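PDB 4PDY: aminoglycoside phosphotransferase from Alicyclobacillus acidocaldarius subsp. acidocaldarius, which probably transfers a phosphate group to a small-molecule substrate, as relatives in the aminoglycoside phosphotransferase family do, though its own substrate is not established. Local coordinates for residues 73-78 with 88-93; 132-137 with 245-250; 267-272 with 337-342. All coordinates share one frame; numbering follows the deposited sequence.

Contact 1: residues 73-78 with 88-93; sequences CLRHAQ and FVTTSS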
loop_
_atom_site.group_PDB
_atom_site.type_symbol
_atom_site.label_atom_id
_atom_site.label_comp_id
_atom_site.label_asym_id
_atom_site.label_seq_id
_atom_site.Cartn_x
_atom_site.Cartn_y
_atom_site.Cartn_z
ATOM N N CYS A 73 2.851 -12.443 -14.210
ATOM C CA CYS A 73 1.645 -11.719 -13.875
ATOM C C CYS A 73 1.532 -10.435 -14.672
ATOM O O CYS A 73 0.485 -10.143 -15.250
ATOM C CB CYS A 73 1.606 -11.432 -12.383
ATOM S SG CYS A 73 0.117 -10.549 -11.956
ATOM N N LEU A 74 2.609 -9.654 -14.680
ATOM C CA LEU A 74 2.591 -8.414 -15.442
ATOM C C LEU A 74 2.470 -8.652 -16.930
ATOM O O LEU A 74 1.768 -7.895 -17.616
ATOM C CB LEU A 74 3.793 -7.563 -15.063
ATOM C CG LEU A 74 3.589 -6.898 -13.688
ATOM C CD1 LEU A 74 4.906 -6.426 -13.107
ATOM C CD2 LEU A 74 2.553 -5.779 -13.769
ATOM N N ARG A 75 3.118 -9.675 -17.468
ATOM C CA ARG A 75 2.953 -9.926 -18.892
ATOM C C ARG A 75 1.529 -10.383 -19.201
ATOM O O ARG A 75 0.981 -10.041 -20.252
ATOM C CB ARG A 75 3.991 -10.910 -19.396
ATOM C CG ARG A 75 5.331 -10.225 -19.612
ATOM C CD ARG A 75 6.370 -11.136 -20.222
ATOM N NE ARG A 75 7.726 -10.603 -20.087
ATOM C CZ ARG A 75 8.812 -11.349 -20.224
ATOM N NH1 ARG A 75 8.692 -12.636 -20.485
ATOM N NH2 ARG A 75 10.013 -10.822 -20.080
ATOM N N HIS A 76 0.916 -11.143 -18.290
ATOM C CA HIS A 76 -0.494 -11.487 -18.476
ATOM C C HIS A 76 -1.371 -10.229 -18.498
ATOM O O HIS A 76 -2.202 -10.028 -19.401
ATOM C CB HIS A 76 -0.959 -12.432 -17.374
ATOM C CG HIS A 76 -2.430 -12.652 -17.409
ATOM N ND1 HIS A 76 -3.009 -13.677 -18.116
ATOM C CD2 HIS A 76 -3.449 -11.914 -16.911
ATOM C CE1 HIS A 76 -4.325 -13.591 -18.018
ATOM N NE2 HIS A 76 -4.612 -12.518 -17.309
ATOM N N ALA A 77 -1.170 -9.373 -17.514
ATOM C CA ALA A 77 -1.907 -8.122 -17.452
ATOM C C ALA A 77 -1.737 -7.315 -18.753
ATOM O O ALA A 77 -2.691 -6.769 -19.306
ATOM C CB ALA A 77 -1.455 -7.317 -16.238
ATOM N N GLN A 78 -0.512 -7.281 -19.251
ATOM C CA GLN A 78 -0.242 -6.570 -20.483
ATOM C C GLN A 78 -0.997 -7.116 -21.699
ATOM O O GLN A 78 -1.465 -6.346 -22.551
ATOM C CB GLN A 78 1.230 -6.639 -20.753
ATOM C CG GLN A 78 1.574 -6.119 -22.114
ATOM C CD GLN A 78 3.033 -6.169 -22.281
ATOM O OE1 GLN A 78 3.639 -7.256 -22.223
ATOM N NE2 GLN A 78 3.641 -5.006 -22.408
ATOM N N PHE A 88 10.290 -4.646 -17.351
ATOM C CA PHE A 88 11.455 -5.383 -16.950
ATOM C C PHE A 88 12.418 -5.555 -18.117
ATOM O O PHE A 88 12.016 -5.772 -19.249
ATOM C CB PHE A 88 11.027 -6.760 -16.412
ATOM C CG PHE A 88 10.124 -6.686 -15.180
ATOM C CD1 PHE A 88 10.652 -6.441 -13.945
ATOM C CD2 PHE A 88 8.750 -6.861 -15.288
ATOM C CE1 PHE A 88 9.855 -6.376 -12.813
ATOM C CE2 PHE A 88 7.939 -6.781 -14.178
ATOM C CZ PHE A 88 8.486 -6.537 -12.938
ATOM N N VAL A 89 13.703 -5.449 -17.806
ATOM C CA VAL A 89 14.793 -5.665 -18.756
ATOM C C VAL A 89 15.420 -7.003 -18.417
ATOM O O VAL A 89 15.681 -7.295 -17.252
ATOM C CB VAL A 89 15.832 -4.530 -18.686
ATOM C CG1 VAL A 89 16.970 -4.829 -19.643
ATOM C CG2 VAL A 89 15.125 -3.221 -19.006
ATOM N N THR A 90 15.681 -7.815 -19.427
ATOM C CA THR A 90 16.276 -9.120 -19.211
ATOM C C THR A 90 17.782 -9.088 -19.405
ATOM O O THR A 90 18.307 -8.182 -20.037
ATOM C CB THR A 90 15.687 -10.187 -20.130
ATOM O OG1 THR A 90 15.891 -9.833 -21.488
ATOM C CG2 THR A 90 14.178 -10.368 -19.861
ATOM N N THR A 91 18.471 -10.070 -18.852
ATOM C CA THR A 91 19.904 -10.181 -18.974
ATOM C C THR A 91 20.283 -10.640 -20.391
ATOM O O THR A 91 19.429 -10.951 -21.229
ATOM C CB THR A 91 20.455 -11.203 -17.965
ATOM O OG1 THR A 91 20.045 -12.518 -18.363
ATOM C CG2 THR A 91 20.012 -10.891 -16.527
ATOM N N SER A 92 21.583 -10.718 -20.631
ATOM C CA SER A 92 22.083 -11.206 -21.906
ATOM C C SER A 92 21.692 -12.659 -22.182
ATOM O O SER A 92 21.686 -13.086 -23.330
ATOM C CB SER A 92 23.601 -11.068 -21.972
ATOM O OG SER A 92 24.198 -11.861 -20.969
ATOM N N SER A 93 21.393 -13.417 -21.123
ATOM C CA SER A 93 20.872 -14.777 -21.267
ATOM C C SER A 93 19.337 -14.875 -21.216
ATOM O O SER A 93 18.794 -15.979 -21.089
ATOM C CB SER A 93 21.466 -15.659 -20.182
ATOM O OG SER A 93 20.895 -15.348 -18.927
#
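Leu74 reaches out from helix 64-79 and presses its CD1 methyl against the edge of the Phe88 ring. CD1 lies near the ring plane, so it meets the rim and not a face. The approach to CE2 is short for two carbons: Leu74 CD1 is 3.2 Å from Phe88 CE2. The next rim atom is also close, with Leu74 CD1 at 3.6 Å from Phe88 CZ. The two side chains cross at about a right angle. The Phe88 CG lies beside its backbone N (chi1 -61°), which turns the ring toward the helix. Met70 and Val71, one turn back on the same helix, also touch Phe88. Through Phe88, these two and Leu74 join the helix to the sheet of the N-terminal, kinase-like lobe, where the weakly bonded strand 88-89 pairs, Val89 with Val107 of strand 103-109. Leu74 also packs on Phe134 of helix 121-137.

Further out, the Arg75 chain is extended, and in the conformer given its guanidinium comes up to the Thr90 methyl. Thr90 CG2 sits at the edge of that group, 4.2 Å from Arg75 NH2. A second conformer of Arg75 is modelled, so this brush is not a firm tie. Beyond it the loop braces itself: Thr91 OG1 and Ser93 OG are hydrogen-bonded at 3.0 Å.

Chemically, the contact between helix and strand is almost all carbon on carbon. Its hold therefore depends on shape and on burying Leu74 against an aromatic rim, with no directional bond to fix the register.

Contact 2: residues 132-137 with 245-250; sequences AQFHEA and ELARPA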
loop_
_atom_site.group_PDB
_atom_site.type_symbol
_atom_site.label_atom_id
_atom_site.label_comp_id
_atom_site.label_asym_id
_atom_site.label_seq_id
_atom_site.Cartn_x
_atom_site.Cartn_y
_atom_site.Cartn_z
ATOM N N ALA A 132 -7.108 -0.247 -10.128
ATOM C CA ALA A 132 -8.283 -0.943 -10.634
ATOM C C ALA A 132 -7.982 -1.682 -11.926
ATOM O O ALA A 132 -8.426 -2.801 -12.155
ATOM C CB ALA A 132 -9.405 0.040 -10.821
ATOM N N GLN A 133 -7.219 -1.035 -12.808
ATOM C CA GLN A 133 -6.826 -1.673 -14.062
ATOM C C GLN A 133 -5.972 -2.907 -13.813
ATOM O O GLN A 133 -6.118 -3.917 -14.498
ATOM C CB GLN A 133 -6.080 -0.687 -14.975
ATOM C CG GLN A 133 -6.956 0.399 -15.553
ATOM C CD GLN A 133 -6.193 1.353 -16.433
ATOM O OE1 GLN A 133 -5.025 1.679 -16.140
ATOM N NE2 GLN A 133 -6.800 1.755 -17.551
ATOM N N PHE A 134 -5.047 -2.814 -12.865
ATOM C CA PHE A 134 -4.214 -3.967 -12.530
ATOM C C PHE A 134 -5.060 -5.141 -12.025
ATOM O O PHE A 134 -4.861 -6.275 -12.433
ATOM C CB PHE A 134 -3.163 -3.563 -11.489
ATOM C CG PHE A 134 -2.283 -4.703 -11.024
ATOM C CD1 PHE A 134 -1.486 -5.395 -11.913
ATOM C CD2 PHE A 134 -2.257 -5.077 -9.696
ATOM C CE1 PHE A 134 -0.682 -6.433 -11.490
ATOM C CE2 PHE A 134 -1.454 -6.098 -9.258
ATOM C CZ PHE A 134 -0.680 -6.799 -10.164
ATOM N N HIS A 135 -6.011 -4.826 -11.165
ATOM C CA HIS A 135 -6.862 -5.861 -10.584
ATOM C C HIS A 135 -7.690 -6.527 -11.666
ATOM O O HIS A 135 -7.785 -7.759 -11.714
ATOM C CB HIS A 135 -7.737 -5.260 -9.501
ATOM C CG HIS A 135 -8.376 -6.289 -8.623
ATOM N ND1 HIS A 135 -7.753 -6.802 -7.512
ATOM C CD2 HIS A 135 -9.573 -6.911 -8.709
ATOM C CE1 HIS A 135 -8.543 -7.696 -6.942
ATOM N NE2 HIS A 135 -9.649 -7.782 -7.654
ATOM N N GLU A 136 -8.243 -5.720 -12.564
ATOM C CA GLU A 136 -9.076 -6.238 -13.647
ATOM C C GLU A 136 -8.263 -7.101 -14.607
ATOM O O GLU A 136 -8.686 -8.177 -15.031
ATOM C CB GLU A 136 -9.745 -5.080 -14.384
ATOM C CG GLU A 136 -10.628 -5.473 -15.558
ATOM C CD GLU A 136 -11.959 -6.099 -15.151
ATOM O OE1 GLU A 136 -12.287 -6.136 -13.945
ATOM O OE2 GLU A 136 -12.693 -6.540 -16.057
ATOM N N ALA A 137 -7.081 -6.590 -14.998
ATOM C CA ALA A 137 -6.227 -7.275 -15.969
ATOM C C ALA A 137 -5.641 -8.590 -15.473
ATOM O O ALA A 137 -5.086 -9.337 -16.263
ATOM C CB ALA A 137 -5.095 -6.357 -16.429
ATOM N N GLU A 245 6.504 -6.520 -5.503
ATOM C CA GLU A 245 7.006 -7.625 -4.680
ATOM C C GLU A 245 5.983 -8.124 -3.655
ATOM O O GLU A 245 6.078 -9.260 -3.225
ATOM C CB GLU A 245 8.308 -7.218 -3.991
ATOM C CG GLU A 245 9.421 -6.937 -4.972
ATOM C CD GLU A 245 10.705 -6.481 -4.325
ATOM O OE1 GLU A 245 10.908 -6.704 -3.124
ATOM O OE2 GLU A 245 11.520 -5.861 -5.048
ATOM N N LEU A 246 5.080 -7.253 -3.230
ATOM C CA LEU A 246 4.019 -7.669 -2.297
ATOM C C LEU A 246 2.715 -8.036 -2.995
ATOM O O LEU A 246 1.755 -8.438 -2.323
ATOM C CB LEU A 246 3.781 -6.562 -1.274
ATOM C CG LEU A 246 4.954 -6.234 -0.367
ATOM C CD1 LEU A 246 4.571 -5.178 0.639
ATOM C CD2 LEU A 246 5.467 -7.480 0.335
ATOM N N ALA A 247 2.660 -7.918 -4.314
ATOM C CA ALA A 247 1.436 -8.155 -5.066
ATOM C C ALA A 247 1.050 -9.626 -4.981
ATOM O O ALA A 247 1.917 -10.495 -5.016
ATOM C CB ALA A 247 1.580 -7.705 -6.520
ATOM N N ARG A 248 -0.264 -9.887 -4.892
ATOM C CA ARG A 248 -0.789 -11.270 -4.858
ATOM C C ARG A 248 -2.288 -11.189 -5.078
ATOM O O ARG A 248 -2.859 -10.120 -4.979
ATOM C CB ARG A 248 -0.492 -11.969 -3.535
ATOM C CG ARG A 248 -1.041 -11.239 -2.343
ATOM C CD ARG A 248 -0.742 -11.940 -1.022
ATOM N NE ARG A 248 -1.109 -11.079 0.100
ATOM C CZ ARG A 248 -2.326 -11.017 0.651
ATOM N NH1 ARG A 248 -3.331 -11.768 0.197
ATOM N NH2 ARG A 248 -2.544 -10.184 1.663
ATOM N N PRO A 249 -2.917 -12.332 -5.395
ATOM C CA PRO A 249 -4.364 -12.347 -5.462
ATOM C C PRO A 249 -4.949 -11.867 -4.116
ATOM O O PRO A 249 -4.576 -12.377 -3.049
ATOM C CB PRO A 249 -4.692 -13.832 -5.720
ATOM C CG PRO A 249 -3.475 -14.367 -6.416
ATOM C CD PRO A 249 -2.342 -13.637 -5.753
ATOM N N ALA A 250 -5.855 -10.907 -4.167
ATOM C CA ALA A 250 -6.465 -10.348 -2.961
ATOM C C ALA A 250 -7.659 -9.515 -3.335
ATOM O O ALA A 250 -7.702 -8.973 -4.441
ATOM C CB ALA A 250 -5.468 -9.524 -2.181
#
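Phe134 and His135 are neighbours on helix 121-137, and they meet two alanines of segment 245-250, Ala247 and Ala250. This segment follows Asp243 and Phe244, which probably correspond to the start of the kinase DFG motif, as in other members of this kinase-like family. It also supplies strand 248-249, paired antiparallel with strand 221-222.

The two side chains leave the helix in different directions, Phe134 to Ala247 and His135 to Ala250. Phe134 points its CB toward the segment, and its CZ comes within 4.4 Å of Ala247 CB. The methyl lies obliquely to the ring. Phe244 meets the same ring edge-to-face, and Trp221 touches both Phe134 and Ala247. The four contact residues are buried, and the Phe134-Ala247 touch is carbon on carbon.

His135 works differently. Its CG is anti to the backbone N (chi1 -165°), which swings the ring across to Ala250. The ring then presents its CE1 edge to the carbonyl, and the oxygen lies near the ring plane. The two ring nitrogens flank this edge and have weak hydrogen bonds of their own, ND1 with Trp221 O and NE2 with Glu215 OE1. If both nitrogens donate, the ring would probably carry positive charge, which the nearby carboxylate and carbonyls could favour. A leucine in place of His135 would probably leave Trp221 O and Glu215 OE1 without their weak ring partners and the Ala250 carbonyl without the CE1 edge.

The oxygen sits almost straight off the ring carbon: Ala250 O is 2.9 Å from His135 CE1, but 3.8 Å from His135 ND1 and 3.9 Å from His135 NE2.

Contact 3: residues 267-272 with 337-342; sequences GNWDGH and AFLASL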
loop_
_atom_site.group_PDB
_atom_site.type_symbol
_atom_site.label_atom_id
_atom_site.label_comp_id
_atom_site.label_asym_id
_atom_site.label_seq_id
_atom_site.Cartn_x
_atom_site.Cartn_y
_atom_site.Cartn_z
ATOM N N GLY A 267 -4.988 14.270 3.764
ATOM C CA GLY A 267 -5.857 15.381 3.334
ATOM C C GLY A 267 -6.985 15.740 4.289
ATOM O O GLY A 267 -8.003 16.292 3.869
ATOM N N ASN A 268 -6.811 15.436 5.573
ATOM C CA ASN A 268 -7.831 15.671 6.598
ATOM C C ASN A 268 -9.246 15.360 6.159
ATOM O O ASN A 268 -10.185 16.139 6.324
ATOM C CB ASN A 268 -7.753 17.059 7.221
ATOM C CG ASN A 268 -8.479 17.115 8.566
ATOM O OD1 ASN A 268 -8.791 16.078 9.164
ATOM N ND2 ASN A 268 -8.789 18.282 9.013
ATOM N N TRP A 269 -9.378 14.179 5.589
ATOM C CA TRP A 269 -10.687 13.564 5.413
ATOM C C TRP A 269 -11.560 14.361 4.443
ATOM O O TRP A 269 -12.773 14.307 4.494
ATOM C CB TRP A 269 -11.337 13.257 6.798
ATOM C CG TRP A 269 -10.441 12.283 7.522
ATOM C CD1 TRP A 269 -9.377 12.576 8.333
ATOM C CD2 TRP A 269 -10.451 10.858 7.386
ATOM N NE1 TRP A 269 -8.727 11.426 8.695
ATOM C CE2 TRP A 269 -9.366 10.356 8.127
ATOM C CE3 TRP A 269 -11.259 9.960 6.684
ATOM C CZ2 TRP A 269 -9.091 9.005 8.221
ATOM C CZ3 TRP A 269 -10.987 8.615 6.787
ATOM C CH2 TRP A 269 -9.927 8.142 7.551
ATOM N N ASP A 270 -10.893 15.051 3.510
ATOM C CA ASP A 270 -11.556 15.721 2.381
ATOM C C ASP A 270 -12.131 14.667 1.430
ATOM O O ASP A 270 -11.399 13.911 0.778
ATOM C CB ASP A 270 -10.546 16.607 1.646
ATOM C CG ASP A 270 -11.167 17.438 0.526
ATOM O OD1 ASP A 270 -12.182 17.069 -0.073
ATOM O OD2 ASP A 270 -10.625 18.509 0.238
ATOM N N GLY A 271 -13.461 14.598 1.372
ATOM C CA GLY A 271 -14.131 13.588 0.573
ATOM C C GLY A 271 -13.935 13.704 -0.915
ATOM O O GLY A 271 -14.226 12.775 -1.649
ATOM N N HIS A 272 -13.381 14.828 -1.398
ATOM C CA HIS A 272 -13.023 14.876 -2.822
ATOM C C HIS A 272 -11.990 13.812 -3.160
ATOM O O HIS A 272 -11.989 13.276 -4.265
ATOM C CB HIS A 272 -12.459 16.233 -3.273
ATOM C CG HIS A 272 -13.444 17.359 -3.260
ATOM N ND1 HIS A 272 -13.542 18.244 -2.207
ATOM C CD2 HIS A 272 -14.355 17.765 -4.177
ATOM C CE1 HIS A 272 -14.486 19.132 -2.466
ATOM N NE2 HIS A 272 -14.972 18.883 -3.668
ATOM N N ALA A 337 -16.932 12.579 10.655
ATOM C CA ALA A 337 -17.886 13.187 9.717
ATOM C C ALA A 337 -17.819 12.547 8.332
ATOM O O ALA A 337 -18.822 12.317 7.669
ATOM C CB ALA A 337 -17.638 14.684 9.604
ATOM N N PHE A 338 -16.608 12.284 7.880
ATOM C CA PHE A 338 -16.432 11.654 6.591
ATOM C C PHE A 338 -17.009 10.249 6.569
ATOM O O PHE A 338 -17.719 9.872 5.635
ATOM C CB PHE A 338 -14.975 11.589 6.128
ATOM C CG PHE A 338 -14.833 10.749 4.906
ATOM C CD1 PHE A 338 -15.208 11.241 3.662
ATOM C CD2 PHE A 338 -14.485 9.415 5.011
ATOM C CE1 PHE A 338 -15.194 10.405 2.552
ATOM C CE2 PHE A 338 -14.446 8.592 3.902
ATOM C CZ PHE A 338 -14.790 9.095 2.667
ATOM N N LEU A 339 -16.678 9.470 7.597
ATOM C CA LEU A 339 -17.158 8.097 7.654
ATOM C C LEU A 339 -18.670 8.050 7.783
ATOM O O LEU A 339 -19.286 7.163 7.228
ATOM C CB LEU A 339 -16.474 7.302 8.756
ATOM C CG LEU A 339 -14.958 7.127 8.572
ATOM C CD1 LEU A 339 -14.351 6.577 9.851
ATOM C CD2 LEU A 339 -14.649 6.228 7.385
ATOM N N ALA A 340 -19.246 9.032 8.464
ATOM C CA ALA A 340 -20.695 9.143 8.602
ATOM C C ALA A 340 -21.394 9.406 7.279
ATOM O O ALA A 340 -22.400 8.780 6.939
ATOM C CB ALA A 340 -21.038 10.235 9.589
ATOM N N SER A 341 -20.866 10.355 6.515
ATOM C CA SER A 341 -21.436 10.679 5.210
ATOM C C SER A 341 -21.264 9.517 4.228
ATOM O O SER A 341 -22.168 9.247 3.438
ATOM C CB SER A 341 -20.828 11.967 4.632
ATOM O OG SER A 341 -19.425 11.879 4.588
ATOM N N LEU A 342 -20.128 8.818 4.281
ATOM C CA LEU A 342 -19.923 7.662 3.410
ATOM C C LEU A 342 -20.933 6.545 3.737
ATOM O O LEU A 342 -21.495 5.930 2.843
ATOM C CB LEU A 342 -18.497 7.121 3.494
ATOM C CG LEU A 342 -18.180 5.850 2.701
ATOM C CD1 LEU A 342 -18.446 6.048 1.219
ATOM C CD2 LEU A 342 -16.740 5.415 2.963
#
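Asp270 OD1 takes two hydrogen bonds from His272, and the residues flanking this aspartate, Trp269 and Gly271, both touch Phe338. Asp270 is the N-cap of helix 271-284. His272 N gives the capping bond at 2.9 Å to Asp270 OD1, on the anti side and 26° out of the carboxylate plane. The ring bond, His272 ND1 to Asp270 OD1, is 2.8 Å long and uses the syn lone pair. Together they fix both the carboxylate and the imidazole.

A type I' turn from Gly267 to Asp270 sets Trp269 beside helix 319-347, within the helical part of the fold. The Trp269 rim, near its plane, meets the Phe338 ring, with Trp269 CE3 at 3.7 Å from Phe338 CD2. The two ring planes lie at 44°, which makes the pair oblique. Phe338 CG is anti to its backbone N (chi1 171°), which lays the ring past the Trp269 carbonyl as far as Gly271. There Gly271 CA is 3.9 Å from Phe338 CE1. Leu264 of helix 252-266 packs on both aromatics. On the outer part of the indole, Leu339 CD2 stands 4.4 Å from Trp269 CZ3.

How the contacts relate
Contacts 1 and 2 are neighbours, with centres 16 Å apart. They share a seam between helices 64-79 and 121-137: Leu74 CD2 packs 4.0 Å from Phe134 CE1, and Ala77 CB 3.8 Å from Ala137 CB. Contact 3 is remote. Its centre is 26 Å from that of contact 2 and 40 Å from that of contact 1, on the opposite side of the chain's centre from contact 1. Along the sequence the three follow in series. The Phe88 side chain of contact 1 is about 10 Å from the bound histidine. In contact 2, segment 245-250 follows Ile242 of the histidine pocket in the chain. Contact 3 joins the turn before helix 271-284 to helix 319-347.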